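Local atomic coordinates of replication initiation and membrane attachment protein (Geobacillus stearothermophilus 10, PDB entry 5WTN), a protein that probably helps start DNA replication as a tetrameric primosome component, with roles in helicase loading and membrane attachment. Residues D12-Q17 and Q59-H64. Residues are numbered along the deposited sequence; the frame is centred on the assembly and turned at random.
Sequences DRYTVQ and QEATHH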
ATOM      1  N   ASP A  12      15.513   2.167 -29.651  1.00 17.35           N
ATOM      2  CA  ASP A  12      14.158   2.707 -29.692  1.00 17.96           C
ATOM      3  C   ASP A  12      13.820   3.295 -28.322  1.00 19.05           C
ATOM      4  O   ASP A  12      14.322   2.845 -27.278  1.00 17.22           O
ATOM      5  CB  ASP A  12      13.137   1.627 -30.072  1.00 19.44           C
ATOM      6  CG  ASP A  12      13.167   1.276 -31.556  1.00 20.77           C
ATOM      7  OD1 ASP A  12      13.525   2.168 -32.360  1.00 23.33           O
ATOM      8  OD2 ASP A  12      12.817   0.114 -31.919  1.00 15.63           O
ATOM      9  N   ARG A  13      12.971   4.317 -28.301  1.00 19.95           N
ATOM     10  CA  ARG A  13      12.664   5.004 -27.045  1.00 19.90           C
ATOM     11  C   ARG A  13      11.252   4.732 -26.526  1.00 16.80           C
ATOM     12  O   ARG A  13      10.322   4.542 -27.308  1.00 14.32           O
ATOM     13  CB  ARG A  13      12.881   6.512 -27.197  1.00 22.19           C
ATOM     14  CG  ARG A  13      14.273   6.894 -27.674  1.00 21.65           C
ATOM     15  CD  ARG A  13      14.501   8.392 -27.570  1.00 21.30           C
ATOM     16  NE  ARG A  13      13.309   9.153 -27.934  1.00 27.28           N
ATOM     17  CZ  ARG A  13      12.986   9.488 -29.179  1.00 30.41           C
ATOM     18  NH1 ARG A  13      13.769   9.130 -30.188  1.00 32.91           N
ATOM     19  NH2 ARG A  13      11.881  10.182 -29.416  1.00 23.73           N
ATOM     20  N   TYR A  14      11.100   4.723 -25.203  1.00 18.17           N
ATOM     21  CA  TYR A  14       9.784   4.561 -24.595  1.00 16.21           C
ATOM     22  C   TYR A  14       9.471   5.604 -23.537  1.00 16.05           C
ATOM     23  O   TYR A  14      10.344   6.333 -23.053  1.00 16.96           O
ATOM     24  CB  TYR A  14       9.628   3.176 -23.992  1.00 12.96           C
ATOM     25  CG  TYR A  14      10.498   2.924 -22.787  1.00 15.13           C
ATOM     26  CD1 TYR A  14       9.996   3.059 -21.492  1.00 14.87           C
ATOM     27  CD2 TYR A  14      11.811   2.511 -22.933  1.00 15.16           C
ATOM     28  CE1 TYR A  14      10.787   2.798 -20.377  1.00 15.92           C
ATOM     29  CE2 TYR A  14      12.612   2.247 -21.815  1.00 17.04           C
ATOM     30  CZ  TYR A  14      12.094   2.398 -20.545  1.00 19.29           C
ATOM     31  OH  TYR A  14      12.890   2.144 -19.452  1.00 20.83           O
ATOM     32  N   THR A  15       8.194   5.667 -23.200  1.00 17.30           N
ATOM     33  CA  THR A  15       7.741   6.316 -21.990  1.00 14.90           C
ATOM     34  C   THR A  15       6.728   5.376 -21.350  1.00 12.56           C
ATOM     35  O   THR A  15       6.081   4.597 -22.054  1.00 10.94           O
ATOM     36  CB  THR A  15       7.105   7.670 -22.290  1.00 15.36           C
ATOM     37  OG1 THR A  15       6.609   8.220 -21.068  1.00 24.80           O
ATOM     38  CG2 THR A  15       5.942   7.529 -23.265  1.00 14.18           C
ATOM     39  N   VAL A  16       6.612   5.421 -20.024  1.00 14.28           N
ATOM     40  CA  VAL A  16       5.582   4.665 -19.311  1.00 11.91           C
ATOM     41  C   VAL A  16       4.519   5.598 -18.763  1.00 13.15           C
ATOM     42  O   VAL A  16       4.830   6.563 -18.062  1.00 13.59           O
ATOM     43  CB  VAL A  16       6.145   3.936 -18.105  1.00 10.82           C
ATOM     44  CG1 VAL A  16       5.082   2.982 -17.531  1.00  9.95           C
ATOM     45  CG2 VAL A  16       7.402   3.213 -18.462  1.00 10.12           C
ATOM     46  N   GLN A  17       3.257   5.289 -19.036  1.00 13.44           N
ATOM     47  CA  GLN A  17       2.152   6.108 -18.525  1.00 14.42           C
ATOM     48  C   GLN A  17       0.969   5.299 -17.977  1.00 15.95           C
ATOM     49  O   GLN A  17       0.819   4.095 -18.262  1.00 13.99           O
ATOM     50  CB  GLN A  17       1.713   7.118 -19.600  1.00 14.40           C
ATOM     51  CG  GLN A  17       2.769   8.193 -19.808  1.00 14.78           C
ATOM     52  CD  GLN A  17       2.531   9.089 -20.986  1.00 17.83           C
ATOM     53  OE1 GLN A  17       3.383   9.189 -21.871  1.00 24.31           O
ATOM     54  NE2 GLN A  17       1.395   9.779 -21.003  1.00 21.33           N
ATOM     55  N   GLN A  59       9.314  10.923 -18.489  1.00 26.60           N
ATOM     56  CA  GLN A  59      10.491  11.118 -19.342  1.00 27.13           C
ATOM     57  C   GLN A  59      10.833   9.946 -20.270  1.00 23.15           C
ATOM     58  O   GLN A  59      10.277   8.856 -20.141  1.00 22.25           O
ATOM     59  CB  GLN A  59      11.716  11.441 -18.479  1.00 27.85           C
ATOM     60  CG  GLN A  59      11.759  12.866 -17.956  1.00 34.64           C
ATOM     61  CD  GLN A  59      12.923  13.087 -17.003  1.00 51.41           C
ATOM     62  OE1 GLN A  59      13.092  12.342 -16.028  1.00 50.70           O
ATOM     63  NE2 GLN A  59      13.739  14.106 -17.282  1.00 54.38           N
ATOM     64  N   GLU A  60      11.751  10.199 -21.197  1.00 21.73           N
ATOM     65  CA  GLU A  60      12.150   9.206 -22.181  1.00 16.21           C
ATOM     66  C   GLU A  60      13.341   8.378 -21.713  1.00 16.59           C
ATOM     67  O   GLU A  60      14.149   8.822 -20.898  1.00 17.98           O
ATOM     68  CB  GLU A  60      12.473   9.878 -23.517  1.00 13.90           C
ATOM     69  CG  GLU A  60      11.385  10.811 -24.022  1.00 19.25           C
ATOM     70  CD  GLU A  60      11.403  10.968 -25.530  1.00 24.06           C
ATOM     71  OE1 GLU A  60      12.450  10.677 -26.146  1.00 25.18           O
ATOM     72  OE2 GLU A  60      10.372  11.382 -26.099  1.00 25.64           O
ATOM     73  N   ALA A  61      13.431   7.167 -22.248  1.00 17.64           N
ATOM     74  CA  ALA A  61      14.506   6.241 -21.949  1.00 17.16           C
ATOM     75  C   ALA A  61      14.671   5.355 -23.176  1.00 15.31           C
ATOM     76  O   ALA A  61      13.785   5.298 -24.023  1.00 16.33           O
ATOM     77  CB  ALA A  61      14.150   5.417 -20.736  1.00 17.82           C
ATOM     78  N   THR A  62      15.805   4.684 -23.291  1.00 14.32           N
ATOM     79  CA  THR A  62      16.019   3.763 -24.405  1.00 14.87           C
ATOM     80  C   THR A  62      15.882   2.393 -23.819  1.00 14.59           C
ATOM     81  O   THR A  62      16.125   2.207 -22.625  1.00 16.90           O
ATOM     82  CB  THR A  62      17.407   3.931 -25.080  1.00 15.87           C
ATOM     83  OG1 THR A  62      18.448   3.462 -24.209  1.00 15.66           O
ATOM     84  CG2 THR A  62      17.661   5.382 -25.439  1.00 12.91           C
ATOM     85  N   HIS A  63      15.482   1.422 -24.621  1.00 14.46           N
ATOM     86  CA  HIS A  63      15.264   0.091 -24.063  1.00 14.75           C
ATOM     87  C   HIS A  63      16.498  -0.517 -23.391  1.00 17.93           C
ATOM     88  O   HIS A  63      16.391  -1.542 -22.718  1.00 18.31           O
ATOM     89  CB  HIS A  63      14.677  -0.846 -25.111  1.00 14.90           C
ATOM     90  CG  HIS A  63      13.209  -0.646 -25.327  1.00 14.20           C
ATOM     91  ND1 HIS A  63      12.693   0.464 -25.962  1.00 14.01           N
ATOM     92  CD2 HIS A  63      12.149  -1.420 -24.997  1.00 11.21           C
ATOM     93  CE1 HIS A  63      11.378   0.367 -26.008  1.00 14.05           C
ATOM     94  NE2 HIS A  63      11.024  -0.768 -25.432  1.00 12.96           N
ATOM     95  N   HIS A  64      17.664   0.097 -23.595  1.00 18.06           N
ATOM     96  CA  HIS A  64      18.862  -0.277 -22.866  1.00 18.44           C
ATOM     97  C   HIS A  64      18.575  -0.225 -21.379  1.00 17.10           C
ATOM     98  O   HIS A  64      18.929  -1.141 -20.634  1.00 16.48           O
ATOM     99  CB  HIS A  64      19.993   0.685 -23.198  1.00 21.10           C
ATOM    100  CG  HIS A  64      20.762   0.303 -24.419  1.00 26.28           C
ATOM    101  ND1 HIS A  64      21.029  -1.009 -24.748  1.00 26.46           N
ATOM    102  CD2 HIS A  64      21.327   1.061 -25.393  1.00 25.47           C
ATOM    103  CE1 HIS A  64      21.721  -1.048 -25.872  1.00 23.71           C
ATOM    104  NE2 HIS A  64      21.915   0.195 -26.281  1.00 27.18           N
TER
HETATM  105  O   HOH W   1       7.923   7.796 -18.979  1.00 23.33           O
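Tyr14 and Ala61 pair as antiparallel, hydrogen-bonded neighbours where the short edge strand 61-62 joins strand 13-17 of the N-terminal mixed sheet; strand 104-109 flanks 13-17 on its other side. Tyr14 N donates to Ala61 O at 3.0 Å, and Ala61 N returns a bond to Tyr14 O at 3.3 Å. On the face carrying these two side chains, Tyr14 CG sits between the backbone N and the carbonyl carbon (chi1 68°), which brings ring atom CZ to 3.7 Å from Ala61 CB. Its CD2 edge meets a face of the His63 imidazole in a T-shaped pair, planes at 64°, while its hydroxyl hydrogen-bonds to Glu52. Asp12 O takes two bonds from His63: the backbone N at 3.2 Å, nearly in line with the carbonyl, and ND1 from above the carbonyl plane. With NE2 hydrogen-bonded to the Tyr107 hydroxyl, the imidazole is fixed at both nitrogens as helix 63-70 begins. On the opposite face, Arg13, bent at chi3, brings NE to the syn side of Glu60 OE1, tilted out of the carboxylate plane, in a salt bridge. A leucine in place of Arg13 would probably leave the Glu60 carboxylate without this counter-charge and freer to turn. Backbone bonds and ion pair thus hold 61-62 against 13-17, while His63 secures the strand-to-helix junction.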